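Local structure of GH3 beta-N-acetylglucosaminidase (Paenibacillaceae, 6K5J) at residues G282-I296 with A311-R325. The protein hydrolyses terminal beta-linked N-acetylglucosamine residues, probably from chitin-derived oligosaccharides, as a beta-N-acetylglucosaminidase of glycoside hydrolase family 3. Sequence-based numbering, arbitrary orientation.
Sequences GEGAVQAVEAGADLI and ALLAAVESGRISEER
Val286 and Val289 of helix 282-291 pack against Ala311, Leu312 and Ala315 of helix 311-317 and against Ile321 beyond it, the two helix axes crossing at -56°. The valines divide the work between their branches: Val289 CG2 meets Leu312 CD2 at 3.6 Å, whereas its CG1, anti to the backbone N (chi1 169°), lies 3.9 Å from Ile321 CD1. Val286 CG2 packs on Ala311, both its methyls touch Ala315 CB, and CG1 also sits over one face of the Arg320 guanidinium.

Farther out, the Glu283 carboxylate meets that guanidinium at its edge, nearly coplanar with it, and accepts from Arg320 NH2 at OE1 (3.0 Å) through its syn lone pair, with a longer, weak bond from NH1 to OE2. Glu290 adds a weaker salt bridge to NH2, and a water links its OE2 to Arg320 NE. With an alanine at Glu283, the guanidinium would probably be freer to turn, leaving Glu290 as its acidic mate in this contact.

At the C-terminal end of helix 282-291, where Gly292 makes a Schellman turn, Arg325 NH2 donates to Val289 O (2.8 Å) in the last turn and weakly to Ala293 O just past it, while NH1 hydrogen-bonds to Ser329 OG in helix 323-339. Leu312 also touches Val17 of helix 13-19 and Val21 of strand 21-23, beside which Ile296 starts strand 296-298, placing these helices on the outside of the TIM-barrel-type domain.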
ATOM      1  N   GLY A 282     -22.747  -7.821   6.714  1.00 30.39           N
ATOM      2  CA  GLY A 282     -23.051  -8.804   7.745  1.00 30.51           C
ATOM      3  C   GLY A 282     -22.958 -10.229   7.233  1.00 28.21           C
ATOM      4  O   GLY A 282     -22.287 -11.079   7.828  1.00 28.31           O
ATOM      5  N   GLU A 283     -23.601 -10.498   6.099  1.00 28.63           N
ATOM      6  CA  GLU A 283     -23.550 -11.832   5.519  1.00 31.29           C
ATOM      7  C   GLU A 283     -22.189 -12.115   4.895  1.00 30.22           C
ATOM      8  O   GLU A 283     -21.750 -13.268   4.866  1.00 23.58           O
ATOM      9  CB  GLU A 283     -24.689 -11.991   4.503  1.00 36.26           C
ATOM     10  CG  GLU A 283     -24.773 -13.347   3.818  1.00 42.94           C
ATOM     11  CD  GLU A 283     -25.114 -14.508   4.756  1.00 41.31           C
ATOM     12  OE1 GLU A 283     -24.653 -15.632   4.469  1.00 44.31           O
ATOM     13  OE2 GLU A 283     -25.843 -14.313   5.758  1.00 42.51           O
ATOM     14  N   GLY A 284     -21.495 -11.085   4.404  1.00 28.03           N
ATOM     15  CA  GLY A 284     -20.117 -11.288   3.988  1.00 25.53           C
ATOM     16  C   GLY A 284     -19.228 -11.707   5.143  1.00 21.37           C
ATOM     17  O   GLY A 284     -18.362 -12.575   4.992  1.00 24.69           O
ATOM     18  N   ALA A 285     -19.428 -11.098   6.315  1.00 21.37           N
ATOM     19  CA  ALA A 285     -18.668 -11.491   7.500  1.00 23.96           C
ATOM     20  C   ALA A 285     -18.858 -12.973   7.803  1.00 22.34           C
ATOM     21  O   ALA A 285     -17.887 -13.709   8.009  1.00 20.20           O
ATOM     22  CB  ALA A 285     -19.098 -10.647   8.699  1.00 21.76           C
ATOM     23  N   VAL A 286     -20.115 -13.418   7.846  1.00 20.17           N
ATOM     24  CA  VAL A 286     -20.417 -14.824   8.117  1.00 20.36           C
ATOM     25  C   VAL A 286     -19.787 -15.710   7.054  1.00 20.90           C
ATOM     26  O   VAL A 286     -19.150 -16.724   7.358  1.00 21.83           O
ATOM     27  CB  VAL A 286     -21.943 -15.035   8.198  1.00 22.65           C
ATOM     28  CG1 VAL A 286     -22.280 -16.522   8.333  1.00 23.48           C
ATOM     29  CG2 VAL A 286     -22.519 -14.237   9.350  1.00 21.08           C
ATOM     30  N   GLN A 287     -19.949 -15.337   5.785  1.00 21.35           N
ATOM     31  CA  GLN A 287     -19.432 -16.175   4.711  1.00 23.00           C
ATOM     32  C   GLN A 287     -17.910 -16.203   4.694  1.00 22.91           C
ATOM     33  O   GLN A 287     -17.315 -17.221   4.313  1.00 19.74           O
ATOM     34  CB  GLN A 287     -19.973 -15.696   3.370  1.00 24.45           C
ATOM     35  CG  GLN A 287     -21.347 -16.251   3.051  1.00 32.64           C
ATOM     36  CD  GLN A 287     -21.931 -15.647   1.799  1.00 34.79           C
ATOM     37  OE1 GLN A 287     -22.878 -14.861   1.856  1.00 48.11           O
ATOM     38  NE2 GLN A 287     -21.369 -16.007   0.658  1.00 33.14           N
ATOM     39  N   ALA A 288     -17.264 -15.106   5.104  1.00 21.57           N
ATOM     40  CA  ALA A 288     -15.804 -15.093   5.189  1.00 21.46           C
ATOM     41  C   ALA A 288     -15.295 -16.067   6.247  1.00 19.64           C
ATOM     42  O   ALA A 288     -14.317 -16.791   6.016  1.00 22.22           O
ATOM     43  CB  ALA A 288     -15.315 -13.676   5.490  1.00 21.48           C
ATOM     44  N   VAL A 289     -15.922 -16.093   7.419  1.00 21.06           N
ATOM     45  CA  VAL A 289     -15.511 -17.063   8.432  1.00 21.91           C
ATOM     46  C   VAL A 289     -15.760 -18.478   7.927  1.00 20.85           C
ATOM     47  O   VAL A 289     -14.905 -19.361   8.055  1.00 21.70           O
ATOM     48  CB  VAL A 289     -16.237 -16.802   9.765  1.00 19.35           C
ATOM     49  CG1 VAL A 289     -16.004 -17.970  10.722  1.00 21.85           C
ATOM     50  CG2 VAL A 289     -15.758 -15.477  10.387  1.00 21.96           C
ATOM     51  N   GLU A 290     -16.920 -18.706   7.302  1.00 22.62           N
ATOM     52  CA  GLU A 290     -17.212 -20.037   6.772  1.00 24.07           C
ATOM     53  C   GLU A 290     -16.184 -20.452   5.728  1.00 26.23           C
ATOM     54  O   GLU A 290     -15.815 -21.628   5.641  1.00 23.66           O
ATOM     55  CB  GLU A 290     -18.619 -20.066   6.182  1.00 23.41           C
ATOM     56  CG  GLU A 290     -19.721 -20.007   7.237  1.00 29.26           C
ATOM     57  CD  GLU A 290     -21.108 -20.087   6.616  1.00 37.08           C
ATOM     58  OE1 GLU A 290     -21.405 -19.251   5.734  1.00 36.26           O
ATOM     59  OE2 GLU A 290     -21.888 -20.993   6.987  1.00 39.06           O
ATOM     60  N   ALA A 291     -15.699 -19.498   4.933  1.00 20.86           N
ATOM     61  CA  ALA A 291     -14.701 -19.814   3.917  1.00 20.98           C
ATOM     62  C   ALA A 291     -13.335 -20.128   4.512  1.00 22.28           C
ATOM     63  O   ALA A 291     -12.536 -20.803   3.854  1.00 23.36           O
ATOM     64  CB  ALA A 291     -14.585 -18.658   2.913  1.00 22.29           C
ATOM     65  N   GLY A 292     -13.042 -19.649   5.725  1.00 22.16           N
ATOM     66  CA  GLY A 292     -11.775 -19.945   6.365  1.00 23.63           C
ATOM     67  C   GLY A 292     -11.045 -18.763   6.983  1.00 20.74           C
ATOM     68  O   GLY A 292      -9.985 -18.949   7.584  1.00 21.31           O
ATOM     69  N   ALA A 293     -11.589 -17.551   6.855  1.00 20.44           N
ATOM     70  CA  ALA A 293     -10.928 -16.370   7.405  1.00 22.52           C
ATOM     71  C   ALA A 293     -11.047 -16.320   8.926  1.00 19.92           C
ATOM     72  O   ALA A 293     -12.006 -16.825   9.518  1.00 20.16           O
ATOM     73  CB  ALA A 293     -11.520 -15.086   6.807  1.00 19.94           C
ATOM     74  N   ASP A 294     -10.065 -15.674   9.557  1.00 18.81           N
ATOM     75  CA  ASP A 294     -10.061 -15.476  11.004  1.00 18.43           C
ATOM     76  C   ASP A 294     -10.451 -14.077  11.419  1.00 21.59           C
ATOM     77  O   ASP A 294     -11.050 -13.902  12.488  1.00 22.12           O
ATOM     78  CB  ASP A 294      -8.667 -15.735  11.584  1.00 20.26           C
ATOM     79  CG  ASP A 294      -8.120 -17.068  11.184  1.00 23.84           C
ATOM     80  OD1 ASP A 294      -8.793 -18.077  11.476  1.00 21.07           O
ATOM     81  OD2 ASP A 294      -7.035 -17.098  10.567  1.00 21.68           O
ATOM     82  N   LEU A 295     -10.063 -13.072  10.640  1.00 18.83           N
ATOM     83  CA  LEU A 295     -10.176 -11.687  11.066  1.00 18.41           C
ATOM     84  C   LEU A 295     -10.952 -10.920  10.007  1.00 18.71           C
ATOM     85  O   LEU A 295     -10.517 -10.836   8.852  1.00 17.57           O
ATOM     86  CB  LEU A 295      -8.796 -11.062  11.297  1.00 17.64           C
ATOM     87  CG  LEU A 295      -8.788  -9.681  11.955  1.00 19.59           C
ATOM     88  CD1 LEU A 295      -9.491  -9.691  13.330  1.00 18.80           C
ATOM     89  CD2 LEU A 295      -7.350  -9.166  12.095  1.00 16.44           C
ATOM     90  N   ILE A 296     -12.085 -10.363  10.416  1.00 16.03           N
ATOM     91  CA  ILE A 296     -13.019  -9.646   9.550  1.00 19.12           C
ATOM     92  C   ILE A 296     -12.700  -8.160   9.640  1.00 18.65           C
ATOM     93  O   ILE A 296     -12.818  -7.559  10.714  1.00 19.41           O
ATOM     94  CB  ILE A 296     -14.473  -9.906   9.988  1.00 21.38           C
ATOM     95  CG1 ILE A 296     -14.823 -11.395   9.934  1.00 28.37           C
ATOM     96  CG2 ILE A 296     -15.449  -9.021   9.216  1.00 23.95           C
ATOM     97  CD1 ILE A 296     -14.336 -12.136   8.731  1.00 23.75           C
ATOM     98  N   ALA A 311     -24.080 -10.277  12.952  1.00 21.19           N
ATOM     99  CA  ALA A 311     -24.279 -11.406  12.049  1.00 23.60           C
ATOM    100  C   ALA A 311     -23.434 -12.606  12.462  1.00 24.28           C
ATOM    101  O   ALA A 311     -23.892 -13.754  12.376  1.00 20.04           O
ATOM    102  CB  ALA A 311     -23.962 -10.982  10.617  1.00 23.53           C
ATOM    103  N   LEU A 312     -22.197 -12.367  12.912  1.00 22.22           N
ATOM    104  CA  LEU A 312     -21.338 -13.471  13.339  1.00 22.29           C
ATOM    105  C   LEU A 312     -21.901 -14.148  14.580  1.00 23.24           C
ATOM    106  O   LEU A 312     -21.943 -15.381  14.662  1.00 23.66           O
ATOM    107  CB  LEU A 312     -19.916 -12.971  13.609  1.00 19.71           C
ATOM    108  CG  LEU A 312     -19.092 -12.654  12.353  1.00 23.10           C
ATOM    109  CD1 LEU A 312     -17.807 -11.908  12.733  1.00 21.64           C
ATOM    110  CD2 LEU A 312     -18.774 -13.931  11.595  1.00 22.99           C
ATOM    111  N   LEU A 313     -22.338 -13.352  15.558  1.00 23.02           N
ATOM    112  CA  LEU A 313     -22.952 -13.920  16.751  1.00 22.57           C
ATOM    113  C   LEU A 313     -24.208 -14.713  16.396  1.00 23.07           C
ATOM    114  O   LEU A 313     -24.404 -15.837  16.879  1.00 23.64           O
ATOM    115  CB  LEU A 313     -23.273 -12.811  17.750  1.00 25.12           C
ATOM    116  CG  LEU A 313     -23.799 -13.307  19.095  1.00 30.35           C
ATOM    117  CD1 LEU A 313     -22.731 -14.103  19.834  1.00 28.73           C
ATOM    118  CD2 LEU A 313     -24.294 -12.149  19.952  1.00 33.80           C
ATOM    119  N   ALA A 314     -25.068 -14.149  15.546  1.00 23.43           N
ATOM    120  CA  ALA A 314     -26.304 -14.839  15.180  1.00 26.83           C
ATOM    121  C   ALA A 314     -26.016 -16.150  14.459  1.00 25.14           C
ATOM    122  O   ALA A 314     -26.745 -17.137  14.632  1.00 24.02           O
ATOM    123  CB  ALA A 314     -27.179 -13.933  14.310  1.00 25.08           C
ATOM    124  N   ALA A 315     -24.956 -16.177  13.646  1.00 22.48           N
ATOM    125  CA  ALA A 315     -24.596 -17.392  12.922  1.00 23.89           C
ATOM    126  C   ALA A 315     -24.152 -18.500  13.872  1.00 23.88           C
ATOM    127  O   ALA A 315     -24.454 -19.676  13.641  1.00 23.44           O
ATOM    128  CB  ALA A 315     -23.502 -17.089  11.899  1.00 21.82           C
ATOM    129  N   VAL A 316     -23.434 -18.154  14.944  1.00 20.94           N
ATOM    130  CA  VAL A 316     -23.101 -19.171  15.939  1.00 20.13           C
ATOM    131  C   VAL A 316     -24.350 -19.592  16.696  1.00 22.10           C
ATOM    132  O   VAL A 316     -24.560 -20.779  16.970  1.00 21.95           O
ATOM    133  CB  VAL A 316     -22.012 -18.666  16.903  1.00 25.19           C
ATOM    134  CG1 VAL A 316     -21.746 -19.709  18.012  1.00 24.70           C
ATOM    135  CG2 VAL A 316     -20.736 -18.329  16.135  1.00 23.88           C
ATOM    136  N   GLU A 317     -25.212 -18.633  17.031  1.00 23.26           N
ATOM    137  CA  GLU A 317     -26.383 -18.963  17.832  1.00 23.23           C
ATOM    138  C   GLU A 317     -27.407 -19.773  17.048  1.00 25.87           C
ATOM    139  O   GLU A 317     -28.179 -20.523  17.657  1.00 23.81           O
ATOM    140  CB  GLU A 317     -26.997 -17.683  18.385  1.00 24.03           C
ATOM    141  CG  GLU A 317     -26.116 -17.036  19.468  1.00 27.01           C
ATOM    142  CD  GLU A 317     -26.739 -15.780  20.049  1.00 34.82           C
ATOM    143  OE1 GLU A 317     -27.595 -15.165  19.369  1.00 37.71           O
ATOM    144  OE2 GLU A 317     -26.372 -15.412  21.184  1.00 43.41           O
ATOM    145  N   SER A 318     -27.390 -19.682  15.719  1.00 20.20           N
ATOM    146  CA  SER A 318     -28.287 -20.439  14.862  1.00 21.14           C
ATOM    147  C   SER A 318     -27.671 -21.741  14.358  1.00 23.13           C
ATOM    148  O   SER A 318     -28.297 -22.432  13.547  1.00 22.06           O
ATOM    149  CB  SER A 318     -28.721 -19.579  13.670  1.00 24.28           C
ATOM    150  OG  SER A 318     -27.633 -19.366  12.787  1.00 23.62           O
ATOM    151  N   GLY A 319     -26.466 -22.083  14.803  1.00 22.21           N
ATOM    152  CA  GLY A 319     -25.833 -23.320  14.394  1.00 23.38           C
ATOM    153  C   GLY A 319     -25.161 -23.295  13.040  1.00 26.03           C
ATOM    154  O   GLY A 319     -24.751 -24.356  12.555  1.00 24.67           O
ATOM    155  N   ARG A 320     -25.051 -22.127  12.398  1.00 22.18           N
ATOM    156  CA  ARG A 320     -24.415 -22.058  11.086  1.00 24.76           C
ATOM    157  C   ARG A 320     -22.901 -22.131  11.171  1.00 25.70           C
ATOM    158  O   ARG A 320     -22.263 -22.667  10.260  1.00 27.00           O
ATOM    159  CB  ARG A 320     -24.802 -20.768  10.363  1.00 26.01           C
ATOM    160  CG  ARG A 320     -26.202 -20.744   9.806  1.00 27.94           C
ATOM    161  CD  ARG A 320     -26.446 -19.401   9.097  1.00 31.69           C
ATOM    162  NE  ARG A 320     -25.549 -19.244   7.949  1.00 37.20           N
ATOM    163  CZ  ARG A 320     -25.376 -18.106   7.279  1.00 41.05           C
ATOM    164  NH1 ARG A 320     -26.024 -17.010   7.653  1.00 39.92           N
ATOM    165  NH2 ARG A 320     -24.547 -18.060   6.244  1.00 38.30           N
ATOM    166  N   ILE A 321     -22.314 -21.563  12.220  1.00 24.24           N
ATOM    167  CA  ILE A 321     -20.881 -21.644  12.485  1.00 25.06           C
ATOM    168  C   ILE A 321     -20.701 -22.385  13.800  1.00 24.20           C
ATOM    169  O   ILE A 321     -21.350 -22.051  14.800  1.00 24.53           O
ATOM    170  CB  ILE A 321     -20.225 -20.250  12.540  1.00 22.30           C
ATOM    171  CG1 ILE A 321     -20.345 -19.545  11.176  1.00 23.31           C
ATOM    172  CG2 ILE A 321     -18.765 -20.362  12.968  1.00 24.33           C
ATOM    173  CD1 ILE A 321     -19.843 -18.064  11.189  1.00 25.35           C
ATOM    174  N   SER A 322     -19.832 -23.392  13.786  1.00 24.50           N
ATOM    175  CA  SER A 322     -19.650 -24.312  14.897  1.00 28.53           C
ATOM    176  C   SER A 322     -18.744 -23.728  15.975  1.00 29.51           C
ATOM    177  O   SER A 322     -17.983 -22.779  15.758  1.00 26.81           O
ATOM    178  CB  SER A 322     -19.070 -25.642  14.404  1.00 30.49           C
ATOM    179  OG  SER A 322     -17.665 -25.550  14.201  1.00 29.32           O
ATOM    180  N   GLU A 323     -18.831 -24.337  17.158  1.00 26.74           N
ATOM    181  CA  GLU A 323     -18.015 -23.918  18.290  1.00 26.16           C
ATOM    182  C   GLU A 323     -16.534 -24.122  18.011  1.00 24.78           C
ATOM    183  O   GLU A 323     -15.715 -23.244  18.302  1.00 28.82           O
ATOM    184  CB  GLU A 323     -18.435 -24.690  19.542  1.00 28.62           C
ATOM    185  CG  GLU A 323     -17.516 -24.455  20.739  1.00 31.95           C
ATOM    186  CD  GLU A 323     -18.056 -25.076  22.018  1.00 37.57           C
ATOM    187  OE1 GLU A 323     -19.034 -25.851  21.935  1.00 38.35           O
ATOM    188  OE2 GLU A 323     -17.506 -24.780  23.103  1.00 38.13           O
ATOM    189  N   GLU A 324     -16.166 -25.290  17.465  1.00 26.72           N
ATOM    190  CA  GLU A 324     -14.769 -25.529  17.113  1.00 32.19           C
ATOM    191  C   GLU A 324     -14.272 -24.495  16.106  1.00 28.01           C
ATOM    192  O   GLU A 324     -13.149 -23.994  16.222  1.00 26.61           O
ATOM    193  CB  GLU A 324     -14.597 -26.948  16.559  1.00 30.31           C
ATOM    194  CG  GLU A 324     -13.157 -27.324  16.162  1.00 36.82           C
ATOM    195  CD  GLU A 324     -12.743 -26.836  14.770  1.00 34.01           C
ATOM    196  OE1 GLU A 324     -13.606 -26.731  13.862  1.00 34.14           O
ATOM    197  OE2 GLU A 324     -11.542 -26.555  14.585  1.00 34.91           O
ATOM    198  N   ARG A 325     -15.095 -24.173  15.108  1.00 27.36           N
ATOM    199  CA  ARG A 325     -14.674 -23.235  14.072  1.00 27.33           C
ATOM    200  C   ARG A 325     -14.291 -21.888  14.671  1.00 26.00           C
ATOM    201  O   ARG A 325     -13.228 -21.340  14.357  1.00 23.88           O
ATOM    202  CB  ARG A 325     -15.780 -23.074  13.029  1.00 26.69           C
ATOM    203  CG  ARG A 325     -15.433 -22.101  11.914  1.00 24.00           C
ATOM    204  CD  ARG A 325     -14.234 -22.564  11.075  1.00 25.85           C
ATOM    205  NE  ARG A 325     -13.790 -21.477  10.203  1.00 25.16           N
ATOM    206  CZ  ARG A 325     -12.987 -20.494  10.600  1.00 22.74           C
ATOM    207  NH1 ARG A 325     -12.519 -20.483  11.838  1.00 21.04           N
ATOM    208  NH2 ARG A 325     -12.644 -19.525   9.756  1.00 21.89           N
TER
HETATM  209  O   HOH W   1     -13.914 -22.703   7.509  1.00 31.86           O
HETATM  210  O   HOH W   2     -24.537 -21.148   6.558  1.00 37.63           O